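Local atomic coordinates of putative cell surface protein, similar to internalin proteins (Listeria monocytogenes EGD-e, PDB entry 5KZS), a protein that is of unknown function but, as an internalin-like leucine-rich-repeat surface protein, probably takes part in contacts with host-cell proteins. Residues 306-320 and 328-340. Residues are numbered along the deposited sequence; the frame is centred on the assembly and turned at random.
Sequences TSELSPGVYNFNVQF and QEGCVYDWVLTVN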
loop_
_atom_site.group_PDB
_atom_site.type_symbol
_atom_site.label_atom_id
_atom_site.label_comp_id
_atom_site.label_asym_id
_atom_site.label_seq_id
_atom_site.Cartn_x
_atom_site.Cartn_y
_atom_site.Cartn_z
ATOM N N THR A 306 -13.838 -35.819 12.162
ATOM C CA THR A 306 -12.581 -36.581 12.133
ATOM C C THR A 306 -12.680 -37.954 12.791
ATOM O O THR A 306 -11.651 -38.592 13.018
ATOM C CB THR A 306 -11.433 -35.787 12.812
ATOM O OG1 THR A 306 -11.819 -35.381 14.137
ATOM C CG2 THR A 306 -11.087 -34.565 11.988
ATOM N N SER A 307 -13.900 -38.429 13.058
ATOM C CA SER A 307 -14.097 -39.623 13.880
ATOM C C SER A 307 -13.781 -40.968 13.219
ATOM O O SER A 307 -13.766 -41.979 13.906
ATOM C CB SER A 307 -15.527 -39.657 14.443
ATOM O OG SER A 307 -16.498 -39.862 13.440
ATOM N N GLU A 308 -13.536 -41.002 11.911
ATOM C CA GLU A 308 -13.259 -42.267 11.223
ATOM C C GLU A 308 -11.769 -42.531 10.998
ATOM O O GLU A 308 -11.401 -43.561 10.447
ATOM C CB GLU A 308 -14.019 -42.316 9.891
ATOM C CG GLU A 308 -15.523 -42.488 10.057
ATOM C CD GLU A 308 -16.331 -41.712 9.021
ATOM O OE1 GLU A 308 -16.446 -42.174 7.861
ATOM O OE2 GLU A 308 -16.868 -40.637 9.379
ATOM N N LEU A 309 -10.911 -41.635 11.465
ATOM C CA LEU A 309 -9.488 -41.682 11.122
ATOM C C LEU A 309 -8.693 -42.622 12.035
ATOM O O LEU A 309 -8.881 -42.611 13.262
ATOM C CB LEU A 309 -8.880 -40.277 11.222
ATOM C CG LEU A 309 -9.572 -39.150 10.460
ATOM C CD1 LEU A 309 -9.030 -37.809 10.930
ATOM C CD2 LEU A 309 -9.379 -39.339 8.965
ATOM N N SER A 310 -7.789 -43.405 11.434
ATOM C CA SER A 310 -6.816 -44.211 12.197
ATOM C C SER A 310 -5.737 -43.311 12.821
ATOM O O SER A 310 -5.561 -42.168 12.384
ATOM C CB SER A 310 -6.178 -45.321 11.333
ATOM O OG SER A 310 -6.499 -45.197 9.957
ATOM N N PRO A 311 -5.022 -43.812 13.855
ATOM C CA PRO A 311 -3.978 -43.010 14.492
ATOM C C PRO A 311 -2.936 -42.527 13.499
ATOM O O PRO A 311 -2.498 -43.300 12.641
ATOM C CB PRO A 311 -3.348 -43.980 15.492
ATOM C CG PRO A 311 -4.450 -44.911 15.836
ATOM C CD PRO A 311 -5.189 -45.106 14.545
ATOM N N GLY A 312 -2.570 -41.255 13.612
ATOM C CA GLY A 312 -1.593 -40.658 12.716
ATOM C C GLY A 312 -1.499 -39.150 12.803
ATOM O O GLY A 312 -2.128 -38.511 13.660
ATOM N N VAL A 313 -0.703 -38.597 11.892
ATOM C CA VAL A 313 -0.406 -37.175 11.833
ATOM C C VAL A 313 -0.986 -36.657 10.522
ATOM O O VAL A 313 -0.588 -37.098 9.444
ATOM C CB VAL A 313 1.116 -36.955 11.932
ATOM C CG1 VAL A 313 1.508 -35.531 11.543
ATOM C CG2 VAL A 313 1.593 -37.302 13.345
ATOM N N TYR A 314 -1.930 -35.723 10.631
ATOM C CA TYR A 314 -2.738 -35.279 9.503
ATOM C C TYR A 314 -2.598 -33.781 9.238
ATOM O O TYR A 314 -2.896 -32.966 10.115
ATOM C CB TYR A 314 -4.203 -35.593 9.794
ATOM C CG TYR A 314 -4.529 -37.068 9.811
ATOM C CD1 TYR A 314 -4.700 -37.779 8.618
ATOM C CD2 TYR A 314 -4.686 -37.759 11.014
ATOM C CE1 TYR A 314 -5.010 -39.137 8.627
ATOM C CE2 TYR A 314 -5.001 -39.115 11.031
ATOM C CZ TYR A 314 -5.163 -39.798 9.839
ATOM O OH TYR A 314 -5.474 -41.133 9.855
ATOM N N ASN A 315 -2.171 -33.420 8.028
ATOM C CA ASN A 315 -2.119 -32.013 7.618
ATOM C C ASN A 315 -3.504 -31.580 7.168
ATOM O O ASN A 315 -3.919 -31.874 6.048
ATOM C CB ASN A 315 -1.110 -31.806 6.491
ATOM C CG ASN A 315 0.308 -32.107 6.921
ATOM O OD1 ASN A 315 0.742 -31.687 7.991
ATOM N ND2 ASN A 315 1.040 -32.835 6.089
ATOM N N PHE A 316 -4.221 -30.887 8.048
ATOM C CA PHE A 316 -5.593 -30.459 7.758
ATOM C C PHE A 316 -5.644 -29.069 7.160
ATOM O O PHE A 316 -4.687 -28.293 7.276
ATOM C CB PHE A 316 -6.473 -30.517 9.015
ATOM C CG PHE A 316 -7.238 -31.804 9.148
ATOM C CD1 PHE A 316 -6.637 -32.939 9.691
ATOM C CD2 PHE A 316 -8.556 -31.893 8.701
ATOM C CE1 PHE A 316 -7.336 -34.132 9.794
ATOM C CE2 PHE A 316 -9.258 -33.078 8.803
ATOM C CZ PHE A 316 -8.649 -34.199 9.351
ATOM N N ASN A 317 -6.757 -28.790 6.483
ATOM C CA ASN A 317 -7.161 -27.425 6.189
ATOM C C ASN A 317 -8.661 -27.261 6.069
ATOM O O ASN A 317 -9.392 -28.197 5.799
ATOM C CB ASN A 317 -6.495 -26.872 4.918
ATOM C CG ASN A 317 -7.028 -27.502 3.639
ATOM O OD1 ASN A 317 -7.911 -26.950 2.970
ATOM N ND2 ASN A 317 -6.484 -28.663 3.292
ATOM N N VAL A 318 -9.086 -26.026 6.255
ATOM C CA VAL A 318 -10.436 -25.591 5.980
ATOM C C VAL A 318 -10.283 -24.646 4.780
ATOM O O VAL A 318 -9.266 -23.982 4.656
ATOM C CB VAL A 318 -11.027 -24.920 7.252
ATOM C CG1 VAL A 318 -11.904 -23.708 6.946
ATOM C CG2 VAL A 318 -11.785 -25.947 8.078
ATOM N N GLN A 319 -11.272 -24.637 3.890
ATOM C CA GLN A 319 -11.333 -23.721 2.750
ATOM C C GLN A 319 -12.731 -23.143 2.640
ATOM O O GLN A 319 -13.710 -23.861 2.785
ATOM C CB GLN A 319 -11.022 -24.454 1.456
ATOM C CG GLN A 319 -9.553 -24.562 1.139
ATOM C CD GLN A 319 -9.291 -25.398 -0.104
ATOM O OE1 GLN A 319 -9.946 -25.221 -1.138
ATOM N NE2 GLN A 319 -8.337 -26.322 -0.010
ATOM N N PHE A 320 -12.830 -21.852 2.370
ATOM C CA PHE A 320 -14.125 -21.237 2.128
ATOM C C PHE A 320 -13.996 -20.004 1.238
ATOM O O PHE A 320 -12.895 -19.643 0.806
ATOM C CB PHE A 320 -14.857 -20.937 3.445
ATOM C CG PHE A 320 -14.206 -19.875 4.290
ATOM C CD1 PHE A 320 -14.554 -18.534 4.140
ATOM C CD2 PHE A 320 -13.273 -20.221 5.276
ATOM C CE1 PHE A 320 -13.970 -17.554 4.930
ATOM C CE2 PHE A 320 -12.691 -19.246 6.070
ATOM C CZ PHE A 320 -13.039 -17.909 5.895
ATOM N N GLN A 328 -9.644 -16.478 -6.617
ATOM C CA GLN A 328 -8.244 -16.769 -7.045
ATOM C C GLN A 328 -7.456 -17.578 -5.996
ATOM O O GLN A 328 -6.700 -18.477 -6.352
ATOM C CB GLN A 328 -7.468 -15.495 -7.490
ATOM C CG GLN A 328 -6.223 -15.727 -8.354
ATOM C CD GLN A 328 -5.947 -14.640 -9.422
ATOM O OE1 GLN A 328 -4.957 -14.731 -10.148
ATOM N NE2 GLN A 328 -6.818 -13.634 -9.533
ATOM N N GLU A 329 -7.621 -17.243 -4.718
ATOM C CA GLU A 329 -7.083 -18.053 -3.594
ATOM C C GLU A 329 -8.185 -18.626 -2.701
ATOM O O GLU A 329 -8.047 -19.743 -2.195
ATOM C CB GLU A 329 -6.124 -17.226 -2.714
ATOM C CG GLU A 329 -5.202 -18.061 -1.824
ATOM C CD GLU A 329 -4.559 -17.293 -0.666
ATOM O OE1 GLU A 329 -5.106 -16.263 -0.192
ATOM O OE2 GLU A 329 -3.487 -17.748 -0.207
ATOM N N GLY A 330 -9.254 -17.856 -2.484
ATOM C CA GLY A 330 -10.260 -18.186 -1.488
ATOM C C GLY A 330 -9.662 -17.915 -0.126
ATOM O O GLY A 330 -8.624 -17.249 -0.034
ATOM N N CYS A 331 -10.302 -18.424 0.927
ATOM C CA CYS A 331 -9.775 -18.330 2.293
ATOM C C CYS A 331 -9.288 -19.716 2.708
ATOM O O CYS A 331 -9.977 -20.679 2.468
ATOM C CB CYS A 331 -10.859 -17.818 3.243
ATOM S SG CYS A 331 -11.402 -16.122 2.887
ATOM N N VAL A 332 -8.092 -19.823 3.275
ATOM C CA VAL A 332 -7.526 -21.118 3.680
ATOM C C VAL A 332 -6.938 -21.019 5.094
ATOM O O VAL A 332 -6.326 -20.019 5.444
ATOM C CB VAL A 332 -6.376 -21.591 2.755
ATOM C CG1 VAL A 332 -6.396 -23.103 2.599
ATOM C CG2 VAL A 332 -6.423 -20.906 1.408
ATOM N N TYR A 333 -7.122 -22.047 5.909
ATOM C CA TYR A 333 -6.486 -22.101 7.217
ATOM C C TYR A 333 -6.025 -23.523 7.441
ATOM O O TYR A 333 -6.816 -24.448 7.294
ATOM C CB TYR A 333 -7.442 -21.604 8.305
ATOM C CG TYR A 333 -7.728 -20.143 8.124
ATOM C CD1 TYR A 333 -6.886 -19.184 8.665
ATOM C CD2 TYR A 333 -8.793 -19.713 7.329
ATOM C CE1 TYR A 333 -7.115 -17.825 8.453
ATOM C CE2 TYR A 333 -9.035 -18.365 7.114
ATOM C CZ TYR A 333 -8.194 -17.414 7.671
ATOM O OH TYR A 333 -8.426 -16.062 7.466
ATOM N N ASP A 334 -4.737 -23.690 7.731
ATOM C CA ASP A 334 -4.124 -25.007 7.927
ATOM C C ASP A 334 -3.784 -25.302 9.400
ATOM O O ASP A 334 -3.625 -24.388 10.221
ATOM C CB ASP A 334 -2.835 -25.115 7.103
ATOM C CG ASP A 334 -3.033 -24.746 5.644
ATOM O OD1 ASP A 334 -4.186 -24.651 5.181
ATOM O OD2 ASP A 334 -2.017 -24.551 4.953
ATOM N N TRP A 335 -3.688 -26.589 9.726
ATOM C CA TRP A 335 -3.109 -27.025 10.997
ATOM C C TRP A 335 -2.794 -28.513 10.953
ATOM O O TRP A 335 -3.339 -29.244 10.127
ATOM C CB TRP A 335 -4.033 -26.708 12.181
ATOM C CG TRP A 335 -5.233 -27.567 12.272
ATOM C CD1 TRP A 335 -5.406 -28.640 13.094
ATOM C CD2 TRP A 335 -6.440 -27.435 11.524
ATOM N NE1 TRP A 335 -6.644 -29.187 12.905
ATOM C CE2 TRP A 335 -7.304 -28.467 11.944
ATOM C CE3 TRP A 335 -6.878 -26.549 10.533
ATOM C CZ2 TRP A 335 -8.591 -28.637 11.409
ATOM C CZ3 TRP A 335 -8.165 -26.725 9.991
ATOM C CH2 TRP A 335 -9.001 -27.761 10.436
ATOM N N VAL A 336 -1.897 -28.935 11.839
ATOM C CA VAL A 336 -1.557 -30.340 12.007
ATOM C C VAL A 336 -2.440 -30.902 13.117
ATOM O O VAL A 336 -2.500 -30.327 14.204
ATOM C CB VAL A 336 -0.064 -30.529 12.368
ATOM C CG1 VAL A 336 0.243 -31.989 12.715
ATOM C CG2 VAL A 336 0.827 -30.044 11.231
ATOM N N LEU A 337 -3.115 -32.015 12.829
ATOM C CA LEU A 337 -3.919 -32.763 13.811
ATOM C C LEU A 337 -3.323 -34.150 14.069
ATOM O O LEU A 337 -3.262 -34.985 13.155
ATOM C CB LEU A 337 -5.351 -32.937 13.307
ATOM C CG LEU A 337 -6.366 -33.536 14.282
ATOM C CD1 LEU A 337 -6.664 -32.549 15.401
ATOM C CD2 LEU A 337 -7.639 -33.910 13.544
ATOM N N THR A 338 -2.897 -34.387 15.310
ATOM C CA THR A 338 -2.376 -35.685 15.716
ATOM C C THR A 338 -3.505 -36.506 16.337
ATOM O O THR A 338 -4.195 -36.042 17.247
ATOM C CB THR A 338 -1.204 -35.519 16.692
ATOM O OG1 THR A 338 -0.147 -34.820 16.020
ATOM C CG2 THR A 338 -0.688 -36.875 17.192
ATOM N N VAL A 339 -3.704 -37.713 15.810
ATOM C CA VAL A 339 -4.686 -38.654 16.332
ATOM C C VAL A 339 -3.919 -39.802 16.979
ATOM O O VAL A 339 -3.054 -40.409 16.344
ATOM C CB VAL A 339 -5.610 -39.173 15.211
ATOM C CG1 VAL A 339 -6.605 -40.197 15.748
ATOM C CG2 VAL A 339 -6.347 -38.006 14.555
ATOM N N ASN A 340 -4.234 -40.075 18.246
ATOM C CA ASN A 340 -3.669 -41.210 19.000
ATOM C C ASN A 340 -4.767 -41.984 19.737
ATOM O O ASN A 340 -5.958 -41.683 19.637
ATOM C CB ASN A 340 -2.566 -40.754 19.979
ATOM C CG ASN A 340 -2.898 -39.448 20.686
ATOM O OD1 ASN A 340 -2.263 -38.424 20.428
ATOM N ND2 ASN A 340 -3.898 -39.471 21.566
ATOM O OXT ASN A 340 -4.489 -42.949 20.444
#
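Strands 312-320 and 331-339 run antiparallel, their axes 4.7 Å apart at closest, and ten backbone hydrogen bonds pair them without a break from Gly312 with Val339 to Phe320 with Cys331. The largely buried face carries Tyr314, Phe316, Val318 and Phe320 against Cys331, Tyr333, Trp335, Leu337 and Val339. CB of Phe316 sits over the centre of the Trp335 six-membered ring, 3.7 Å from its centroid; the two rings are nearly parallel, at 23°, but slid so far apart that they barely overlap. With CG of Trp335 lodged between its own backbone N and carbonyl carbon (chi1 73°), the indole folds back across the neighbouring strand, and its CH2 meets Val318 CG2 at 4.1 Å. Phe320 has the same first torsion, which lays its ring against Cys331: Cys331 CB stands over one face, 3.5 Å from the ring centroid, and Cys331 SG approaches obliquely. This is the C-terminal hairpin of the mixed sheet that follows the leucine-rich repeats, probably an Ig-like domain as in other internalins; strands 243-252 and 279-283 flank it. Leu337 CD2 packs on Phe316 CE1 and meets Thr306 CG2 tip to tip, both at 3.8 Å. Near the chain end, Val339 CG2 touches Tyr314 CD2 at 3.9 Å, while Tyr314 OH donates to Ser310 O. On the other face, Val313 CG1 meets Val336 CG1, and the Gln319 amide NE2 bonds to Asn317 OD1 at 3.1 Å.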